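Local coordinates for protein aminotransferase (Streptomyces pactum, PDB 4ZM4) that belongs to the class-III aminotransferases, a family of pyridoxal-phosphate-dependent enzymes, and is assembled here from two copies of the chain, at residues H189-G194 with R202-R207; L193-P198 with V215-V220; E346-E351 with K434-L439. The protein carries 1 engineered substitution. All blocks are in the same frame, centred on the assembly; numbering follows the deposited sequence.

Contact 1 (H189-G194 with R202-R207)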
loop_
_atom_site.group_PDB
_atom_site.type_symbol
_atom_site.label_atom_id
_atom_site.label_comp_id
_atom_site.label_asym_id
_atom_site.label_seq_id
_atom_site.Cartn_x
_atom_site.Cartn_y
_atom_site.Cartn_z
ATOM N N HIS B 189 10.818 21.047 0.858
ATOM C CA HIS B 189 9.938 21.532 1.914
ATOM C C HIS B 189 9.994 20.594 3.113
ATOM O O HIS B 189 9.056 20.479 3.879
ATOM C CB HIS B 189 8.511 21.703 1.361
ATOM C CG HIS B 189 8.424 22.690 0.235
ATOM N ND1 HIS B 189 8.301 24.046 0.440
ATOM C CD2 HIS B 189 8.474 22.522 -1.102
ATOM C CE1 HIS B 189 8.317 24.673 -0.717
ATOM N NE2 HIS B 189 8.388 23.768 -1.673
ATOM N N THR B 190 11.093 19.879 3.237
ATOM C CA THR B 190 11.294 18.968 4.318
ATOM C C THR B 190 12.644 19.264 4.971
ATOM O O THR B 190 13.644 19.390 4.304
ATOM C CB THR B 190 11.297 17.524 3.841
ATOM O OG1 THR B 190 10.106 17.246 3.098
ATOM C CG2 THR B 190 11.387 16.555 5.040
ATOM N N VAL B 191 12.636 19.309 6.303
ATOM C CA VAL B 191 13.743 19.777 7.099
ATOM C C VAL B 191 13.991 18.708 8.183
ATOM O O VAL B 191 13.091 17.905 8.505
ATOM C CB VAL B 191 13.367 21.212 7.579
ATOM C CG1 VAL B 191 13.450 21.406 9.065
ATOM C CG2 VAL B 191 14.183 22.279 6.810
ATOM N N GLN B 192 15.181 18.700 8.772
ATOM C CA GLN B 192 15.517 17.665 9.724
ATOM C C GLN B 192 16.324 18.232 10.883
ATOM O O GLN B 192 17.143 19.135 10.688
ATOM C CB GLN B 192 16.293 16.552 9.034
ATOM C CG GLN B 192 16.236 15.230 9.743
ATOM C CD GLN B 192 16.919 14.074 9.018
ATOM O OE1 GLN B 192 16.278 13.072 8.756
ATOM N NE2 GLN B 192 18.193 14.222 8.667
ATOM N N LEU B 193 16.071 17.685 12.084
ATOM C CA LEU B 193 16.862 17.908 13.276
ATOM C C LEU B 193 17.270 16.572 13.892
ATOM O O LEU B 193 16.732 15.543 13.565
ATOM C CB LEU B 193 16.012 18.590 14.359
ATOM C CG LEU B 193 15.215 19.834 14.039
ATOM C CD1 LEU B 193 14.344 20.156 15.226
ATOM C CD2 LEU B 193 16.172 20.981 13.732
ATOM N N GLY B 194 18.179 16.619 14.855
ATOM C CA GLY B 194 18.530 15.469 15.658
ATOM C C GLY B 194 17.450 15.176 16.700
ATOM O O GLY B 194 16.873 16.098 17.295
ATOM N N ARG B 202 13.879 24.257 19.643
ATOM C CA ARG B 202 13.422 25.594 20.058
ATOM C C ARG B 202 13.893 26.641 19.067
ATOM O O ARG B 202 13.138 27.547 18.695
ATOM C CB ARG B 202 13.967 25.944 21.443
ATOM C CG ARG B 202 13.293 25.228 22.596
ATOM C CD ARG B 202 13.867 25.740 23.903
ATOM N NE ARG B 202 12.942 25.466 24.998
ATOM C CZ ARG B 202 13.069 24.480 25.884
ATOM N NH1 ARG B 202 14.113 23.637 25.828
ATOM N NH2 ARG B 202 12.156 24.348 26.852
ATOM N N GLU B 203 15.143 26.526 18.633
ATOM C CA GLU B 203 15.705 27.506 17.704
ATOM C C GLU B 203 14.959 27.459 16.374
ATOM O O GLU B 203 14.527 28.501 15.837
ATOM C CB GLU B 203 17.195 27.301 17.491
ATOM C CG GLU B 203 17.886 28.597 17.090
ATOM C CD GLU B 203 19.142 28.387 16.262
ATOM O OE1 GLU B 203 19.438 29.245 15.396
ATOM O OE2 GLU B 203 19.844 27.380 16.504
ATOM N N LEU B 204 14.710 26.237 15.900
ATOM C CA LEU B 204 13.930 26.060 14.683
ATOM C C LEU B 204 12.595 26.812 14.786
ATOM O O LEU B 204 12.283 27.637 13.940
ATOM C CB LEU B 204 13.659 24.580 14.394
ATOM C CG LEU B 204 12.774 24.350 13.161
ATOM C CD1 LEU B 204 13.407 24.908 11.901
ATOM C CD2 LEU B 204 12.520 22.868 12.990
ATOM N N PHE B 205 11.819 26.515 15.826
ATOM C CA PHE B 205 10.493 27.136 16.002
ATOM C C PHE B 205 10.540 28.627 16.198
ATOM O O PHE B 205 9.639 29.336 15.769
ATOM C CB PHE B 205 9.683 26.412 17.099
ATOM C CG PHE B 205 8.874 25.247 16.555
ATOM C CD1 PHE B 205 9.476 24.005 16.337
ATOM C CD2 PHE B 205 7.525 25.402 16.219
ATOM C CE1 PHE B 205 8.758 22.953 15.840
ATOM C CE2 PHE B 205 6.804 24.340 15.714
ATOM C CZ PHE B 205 7.421 23.116 15.537
ATOM N N ALA B 206 11.572 29.121 16.864
ATOM C CA ALA B 206 11.738 30.586 17.050
ATOM C C ALA B 206 11.897 31.270 15.698
ATOM O O ALA B 206 11.364 32.342 15.471
ATOM C CB ALA B 206 12.923 30.893 17.965
ATOM N N ARG B 207 12.573 30.599 14.779
ATOM C CA ARG B 207 12.820 31.160 13.441
ATOM C C ARG B 207 11.673 30.921 12.468
ATOM O O ARG B 207 11.351 31.791 11.681
ATOM C CB ARG B 207 14.064 30.531 12.848
ATOM C CG ARG B 207 15.391 31.034 13.391
ATOM C CD ARG B 207 16.520 29.981 13.275
ATOM N NE ARG B 207 16.249 28.932 12.263
ATOM C CZ ARG B 207 16.686 27.672 12.331
ATOM N NH1 ARG B 207 17.447 27.245 13.355
ATOM N NH2 ARG B 207 16.358 26.826 11.373
#

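Contact 2 (L193-P198 with V215-V220)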
loop_
_atom_site.group_PDB
_atom_site.type_symbol
_atom_site.label_atom_id
_atom_site.label_comp_id
_atom_site.label_asym_id
_atom_site.label_seq_id
_atom_site.Cartn_x
_atom_site.Cartn_y
_atom_site.Cartn_z
ATOM N N LEU B 193 16.071 17.685 12.084
ATOM C CA LEU B 193 16.862 17.908 13.276
ATOM C C LEU B 193 17.270 16.572 13.892
ATOM O O LEU B 193 16.732 15.543 13.565
ATOM C CB LEU B 193 16.012 18.590 14.359
ATOM C CG LEU B 193 15.215 19.834 14.039
ATOM C CD1 LEU B 193 14.344 20.156 15.226
ATOM C CD2 LEU B 193 16.172 20.981 13.732
ATOM N N GLY B 194 18.179 16.619 14.855
ATOM C CA GLY B 194 18.530 15.469 15.658
ATOM C C GLY B 194 17.450 15.176 16.700
ATOM O O GLY B 194 16.873 16.098 17.295
ATOM N N TRP B 195 17.215 13.893 16.927
ATOM C CA TRP B 195 16.282 13.397 17.918
ATOM C C TRP B 195 16.745 13.838 19.304
ATOM O O TRP B 195 17.938 13.894 19.543
ATOM C CB TRP B 195 16.276 11.883 17.836
ATOM C CG TRP B 195 15.287 11.114 18.719
ATOM C CD1 TRP B 195 15.539 9.956 19.373
ATOM C CD2 TRP B 195 13.897 11.405 18.963
ATOM N NE1 TRP B 195 14.420 9.514 20.002
ATOM C CE2 TRP B 195 13.402 10.384 19.776
ATOM C CE3 TRP B 195 13.045 12.433 18.577
ATOM C CZ2 TRP B 195 12.104 10.340 20.208
ATOM C CZ3 TRP B 195 11.743 12.405 19.029
ATOM C CH2 TRP B 195 11.289 11.374 19.853
ATOM N N ASN B 196 15.802 14.198 20.169
ATOM C CA ASN B 196 16.057 14.591 21.538
ATOM C C ASN B 196 17.030 15.750 21.690
ATOM O O ASN B 196 17.860 15.761 22.591
ATOM C CB ASN B 196 16.519 13.383 22.346
ATOM C CG ASN B 196 15.395 12.377 22.591
ATOM O OD1 ASN B 196 14.258 12.761 22.846
ATOM N ND2 ASN B 196 15.710 11.102 22.526
ATOM N N ASP B 197 16.937 16.739 20.798
ATOM C CA ASP B 197 17.774 17.973 20.870
ATOM C C ASP B 197 16.869 19.184 21.071
ATOM O O ASP B 197 16.523 19.853 20.104
ATOM C CB ASP B 197 18.594 18.128 19.586
ATOM C CG ASP B 197 19.598 19.259 19.674
ATOM O OD1 ASP B 197 19.483 20.116 20.576
ATOM O OD2 ASP B 197 20.526 19.287 18.854
ATOM N N PRO B 198 16.464 19.471 22.333
ATOM C CA PRO B 198 15.498 20.565 22.585
ATOM C C PRO B 198 15.958 21.972 22.168
ATOM O O PRO B 198 15.155 22.762 21.684
ATOM C CB PRO B 198 15.230 20.482 24.089
ATOM C CG PRO B 198 16.246 19.573 24.658
ATOM C CD PRO B 198 16.877 18.781 23.568
ATOM N N VAL B 215 5.141 18.748 12.268
ATOM C CA VAL B 215 6.263 17.984 12.721
ATOM C C VAL B 215 5.826 16.520 12.734
ATOM O O VAL B 215 4.881 16.150 13.449
ATOM C CB VAL B 215 6.675 18.373 14.118
ATOM C CG1 VAL B 215 7.875 17.538 14.543
ATOM C CG2 VAL B 215 7.002 19.867 14.181
ATOM N N ILE B 216 6.524 15.665 11.980
ATOM C CA ILE B 216 6.261 14.237 12.056
ATOM C C ILE B 216 7.365 13.565 12.871
ATOM O O ILE B 216 8.543 13.971 12.762
ATOM C CB ILE B 216 6.086 13.589 10.663
ATOM C CG1 ILE B 216 5.683 12.118 10.785
ATOM C CG2 ILE B 216 7.360 13.712 9.836
ATOM C CD1 ILE B 216 4.990 11.551 9.560
ATOM N N VAL B 217 6.989 12.558 13.681
ATOM C CA VAL B 217 7.913 11.976 14.621
ATOM C C VAL B 217 7.520 10.548 15.040
ATOM O O VAL B 217 6.333 10.239 15.179
ATOM C CB VAL B 217 8.013 12.879 15.852
ATOM C CG1 VAL B 217 6.696 12.904 16.582
ATOM C CG2 VAL B 217 9.149 12.425 16.770
ATOM N N GLU B 218 8.515 9.676 15.182
ATOM C CA GLU B 218 8.347 8.390 15.858
ATOM C C GLU B 218 8.439 8.665 17.337
ATOM O O GLU B 218 9.516 8.959 17.855
ATOM C CB GLU B 218 9.438 7.381 15.475
ATOM C CG GLU B 218 9.340 6.824 14.063
ATOM C CD GLU B 218 10.376 5.751 13.805
ATOM O OE1 GLU B 218 10.500 4.806 14.641
ATOM O OE2 GLU B 218 11.084 5.834 12.773
ATOM N N PRO B 219 7.304 8.561 18.063
ATOM C CA PRO B 219 7.365 9.005 19.469
ATOM C C PRO B 219 8.404 8.213 20.264
ATOM O O PRO B 219 9.038 8.764 21.151
ATOM C CB PRO B 219 5.940 8.772 19.992
ATOM C CG PRO B 219 5.104 8.544 18.796
ATOM C CD PRO B 219 5.972 8.048 17.705
ATOM N N VAL B 220 8.533 6.937 19.981
ATOM C CA VAL B 220 9.732 6.181 20.345
ATOM C C VAL B 220 10.429 5.870 19.029
ATOM O O VAL B 220 9.813 5.337 18.112
ATOM C CB VAL B 220 9.412 4.837 20.995
ATOM C CG1 VAL B 220 10.691 4.038 21.217
ATOM C CG2 VAL B 220 8.704 5.030 22.303
#

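Contact 3 (E346-E351 with K434-L439)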
loop_
_atom_site.group_PDB
_atom_site.type_symbol
_atom_site.label_atom_id
_atom_site.label_comp_id
_atom_site.label_asym_id
_atom_site.label_seq_id
_atom_site.Cartn_x
_atom_site.Cartn_y
_atom_site.Cartn_z
ATOM N N GLU B 346 15.232 -9.064 28.219
ATOM C CA GLU B 346 16.270 -8.108 28.557
ATOM C C GLU B 346 17.232 -8.676 29.607
ATOM O O GLU B 346 18.441 -8.668 29.380
ATOM C CB GLU B 346 15.683 -6.788 29.049
ATOM C CG GLU B 346 16.749 -5.791 29.493
ATOM C CD GLU B 346 16.197 -4.446 29.920
ATOM O OE1 GLU B 346 14.951 -4.242 29.944
ATOM O OE2 GLU B 346 17.029 -3.563 30.199
ATOM N N ASP B 347 16.713 -9.189 30.729
ATOM C CA ASP B 347 17.579 -9.706 31.804
ATOM C C ASP B 347 18.456 -10.870 31.317
ATOM O O ASP B 347 19.664 -10.915 31.575
ATOM C CB ASP B 347 16.768 -10.142 33.044
ATOM C CG ASP B 347 15.997 -8.978 33.709
ATOM O OD1 ASP B 347 16.369 -7.788 33.526
ATOM O OD2 ASP B 347 15.008 -9.265 34.419
ATOM N N THR B 348 17.845 -11.783 30.574
ATOM C CA THR B 348 18.535 -12.967 30.045
ATOM C C THR B 348 19.669 -12.613 29.108
ATOM O O THR B 348 20.781 -13.109 29.252
ATOM C CB THR B 348 17.544 -13.849 29.276
ATOM O OG1 THR B 348 16.491 -14.238 30.161
ATOM C CG2 THR B 348 18.234 -15.084 28.755
ATOM N N VAL B 349 19.399 -11.710 28.172
ATOM C CA VAL B 349 20.403 -11.291 27.198
ATOM C C VAL B 349 21.528 -10.505 27.856
ATOM O O VAL B 349 22.687 -10.738 27.539
ATOM C CB VAL B 349 19.759 -10.509 26.048
ATOM C CG1 VAL B 349 20.789 -9.885 25.138
ATOM C CG2 VAL B 349 18.845 -11.434 25.254
ATOM N N ARG B 350 21.210 -9.633 28.813
ATOM C CA ARG B 350 22.262 -8.972 29.637
ATOM C C ARG B 350 23.211 -9.963 30.351
ATOM O O ARG B 350 24.427 -9.790 30.319
ATOM C CB ARG B 350 21.650 -8.029 30.689
ATOM C CG ARG B 350 21.367 -6.632 30.170
ATOM C CD ARG B 350 21.014 -5.619 31.270
ATOM N NE ARG B 350 20.146 -4.570 30.730
ATOM C CZ ARG B 350 20.542 -3.578 29.925
ATOM N NH1 ARG B 350 21.822 -3.436 29.585
ATOM N NH2 ARG B 350 19.652 -2.710 29.453
ATOM N N GLU B 351 22.652 -10.997 30.978
ATOM C CA GLU B 351 23.465 -11.989 31.666
ATOM C C GLU B 351 24.378 -12.683 30.648
ATOM O O GLU B 351 25.574 -12.834 30.879
ATOM C CB GLU B 351 22.573 -12.999 32.404
ATOM C CG GLU B 351 23.292 -14.028 33.261
ATOM C CD GLU B 351 22.373 -15.166 33.741
ATOM O OE1 GLU B 351 21.162 -14.911 33.983
ATOM O OE2 GLU B 351 22.858 -16.329 33.867
ATOM N N LYS B 434 15.882 -20.897 25.446
ATOM C CA LYS B 434 16.564 -21.394 24.233
ATOM C C LYS B 434 17.331 -20.291 23.526
ATOM O O LYS B 434 18.414 -20.521 23.005
ATOM C CB LYS B 434 15.586 -22.018 23.243
ATOM C CG LYS B 434 14.999 -23.340 23.692
ATOM C CD LYS B 434 14.306 -24.056 22.537
ATOM C CE LYS B 434 13.557 -25.291 23.032
ATOM N NZ LYS B 434 12.992 -26.078 21.898
ATOM N N VAL B 435 16.761 -19.094 23.472
ATOM C CA VAL B 435 17.444 -17.990 22.804
ATOM C C VAL B 435 18.776 -17.704 23.503
ATOM O O VAL B 435 19.806 -17.528 22.853
ATOM C CB VAL B 435 16.564 -16.736 22.740
ATOM C CG1 VAL B 435 17.382 -15.509 22.365
ATOM C CG2 VAL B 435 15.409 -16.963 21.757
ATOM N N ALA B 436 18.731 -17.691 24.834
ATOM C CA ALA B 436 19.924 -17.492 25.659
ATOM C C ALA B 436 21.057 -18.460 25.284
ATOM O O ALA B 436 22.169 -18.040 25.008
ATOM C CB ALA B 436 19.560 -17.664 27.129
ATOM N N GLY B 437 20.736 -19.750 25.285
ATOM C CA GLY B 437 21.659 -20.775 24.888
ATOM C C GLY B 437 22.229 -20.511 23.518
ATOM O O GLY B 437 23.453 -20.573 23.323
ATOM N N ALA B 438 21.351 -20.182 22.557
ATOM C CA ALA B 438 21.784 -19.929 21.181
ATOM C C ALA B 438 22.722 -18.717 21.107
ATOM O O ALA B 438 23.676 -18.738 20.351
ATOM C CB ALA B 438 20.584 -19.775 20.266
ATOM N N LEU B 439 22.448 -17.665 21.878
ATOM C CA LEU B 439 23.279 -16.458 21.859
ATOM C C LEU B 439 24.618 -16.695 22.528
ATOM O O LEU B 439 25.639 -16.160 22.082
ATOM C CB LEU B 439 22.551 -15.253 22.496
ATOM C CG LEU B 439 21.400 -14.685 21.642
ATOM C CD1 LEU B 439 20.539 -13.710 22.445
ATOM C CD2 LEU B 439 21.927 -13.997 20.389
#

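Contact 1 (H189-G194 with R202-R207)
V191 and L193 meet L204 in a small, purely apolar contact. The two strand residues send their side chains from the same side of strand 190-193 toward helix 198-208, while Q192 between them points the other way, as alternation along a strand requires. From the helix, L204 alone reaches across, and it does so with one methyl, CD2. That carbon lies 4.0 Å from L193 CD1, and L193 CD2 is almost as near at 4.2 Å, so it sits against the fork of the other leucine. The two side chains are set at a slant to each other, neither end-on nor side by side. V191 adds a looser touch on the flank, CG1 to L204 CD2 at 4.3 Å. L204 gets its reach from chi1 of 177°, which swings CG away from its own backbone N and out toward the strand. With the nearest CA atoms, those of L193 and L204, 8.8 Å apart, the gap is bridged by branched side chains and not by close backbones.

The polar interaction within the helix lies to the outside. R207 folds back along it and lays one guanidinium face over L204 CA, which stands 3.9 Å from the plane, opposite its centre, while the carboxylate of E203 comes to the guanidinium edge. This is a weak salt bridge, R207 NH1 to E203 OE1 at 3.5 Å.

Strand 190-193 is the last strand at one end of the seven-stranded sheet within this chain, paired by backbone bonds to strand 142-146. The helix belongs to the beta-alpha-beta crossover that leads from this strand to 212-217. L204 also packs on V144 of strand 142-146, and F205 packs on L240 and T241 of helix 233-244 and on I212 and V215 of strand 212-217.

Contact 2 (L193-P198 with V215-V220)
W195 drives its six-membered ring toward V217, whose side chain it crosses at about a right angle. With CG anti to the backbone N (chi1 -176°), the indole extends from the turn toward the end of strand 212-217. The ring carbon CZ3 comes to 3.4 Å from V217 CG2, a tight fit made obliquely to the ring. The carbonyls that follow V217 border the same ring: P219 O lies near the ring plane at the edge, 3.6 Å from CZ2, and E218 O approaches CH2 obliquely at the same 3.6 Å. The indole NE1 is satisfied by I227 O.

On one face of the indole lies the amide of N196, its ND2 3.2 Å above the plane and offset toward the rim. N196 is itself fixed by A230 N, P228 O and R385 O. H149 packs edge-to-face with the indole and takes the backbone N-H of E218 on its ND1. The E218 side chain leads away from W195 to touch the bound ligand P3B, its OE2 hydrogen-bonded to Y150 N.

W195 thus sits in the type II turn G194-D197, which joins edge strand 190-193 to helix 198-208, packing against the C-terminal end of strand 212-217, with the ring of F233, on helix 233-244, nearly perpendicular to the indole.

Contact 3 (E346-E351 with K434-L439)
E346 OE2, on the flank of the helix that carries T348 and V349 against A436 and L439, is gripped twice by R350 one turn further on. The contact itself is helix-helix packing in the C-terminal part of the aminotransferase fold, between helices 334-355 and 429-444. The stronger bond to the carboxylate runs from R350 NH2 to E346 OE2 at 2.9 Å, with an N-H...O angle of 161°, and R350 NE adds a weak one to E346 OE2 at 3.3 Å. The oxygen lies nearly in the guanidinium plane but is met on its anti side, somewhat out of the carboxylate plane. The other oxygen, OE1, bridges to R364 NE on strand 360-365, so two arginines hold the carboxylate and would probably favour its charged form.

Between the helices the backbones come close: the CA atoms of V349 and A436 are 6.4 Å apart, an approach that the small side chain of A436 probably allows. T348 presses its methyl onto that alanine, CG2 to CB at 3.3 Å, which is short for two methyl groups and should be read cautiously at 2.40 Å resolution. The threonine torsion divides the work: OG1 stands beside its backbone N (chi1 -59°) and bonds back to Y344 O, while CG2, anti to that N, faces the alanine.

Deeper in, V349 and L439 form the buried half of the interface. Their side chains meet at a slant, and both also touch W421 of strand 421-422. V435, on the same helix as L439, turns to I61 and L63 instead. The valine uses one branch for the meeting: V349 CG2 touches L439 CD1 at 4.0 Å.

How the contacts relate
Contacts 1 and 2 are neighbours, with centres 11 Å apart, and they share L193 and G194. Contact 1 spans strand 190-193 and contact 2 begins at its end; they touch directly where F205 of helix 198-208 packs on V215 of strand 212-217. Both belong to one beta-alpha-beta crossover in the seven-stranded sheet: contact 1 packs the helix on the edge strand, and contact 2 packs the entry turn on 212-217, the next strand along the chain but two places over in the sheet, which leads to E218 at the ligand. Contact 3 follows later, pairing helix 334-355 with helix 429-444, the last of the chain; its centre lies about 41 Å from that of contact 1 and 31 Å from that of contact 2, without touching either.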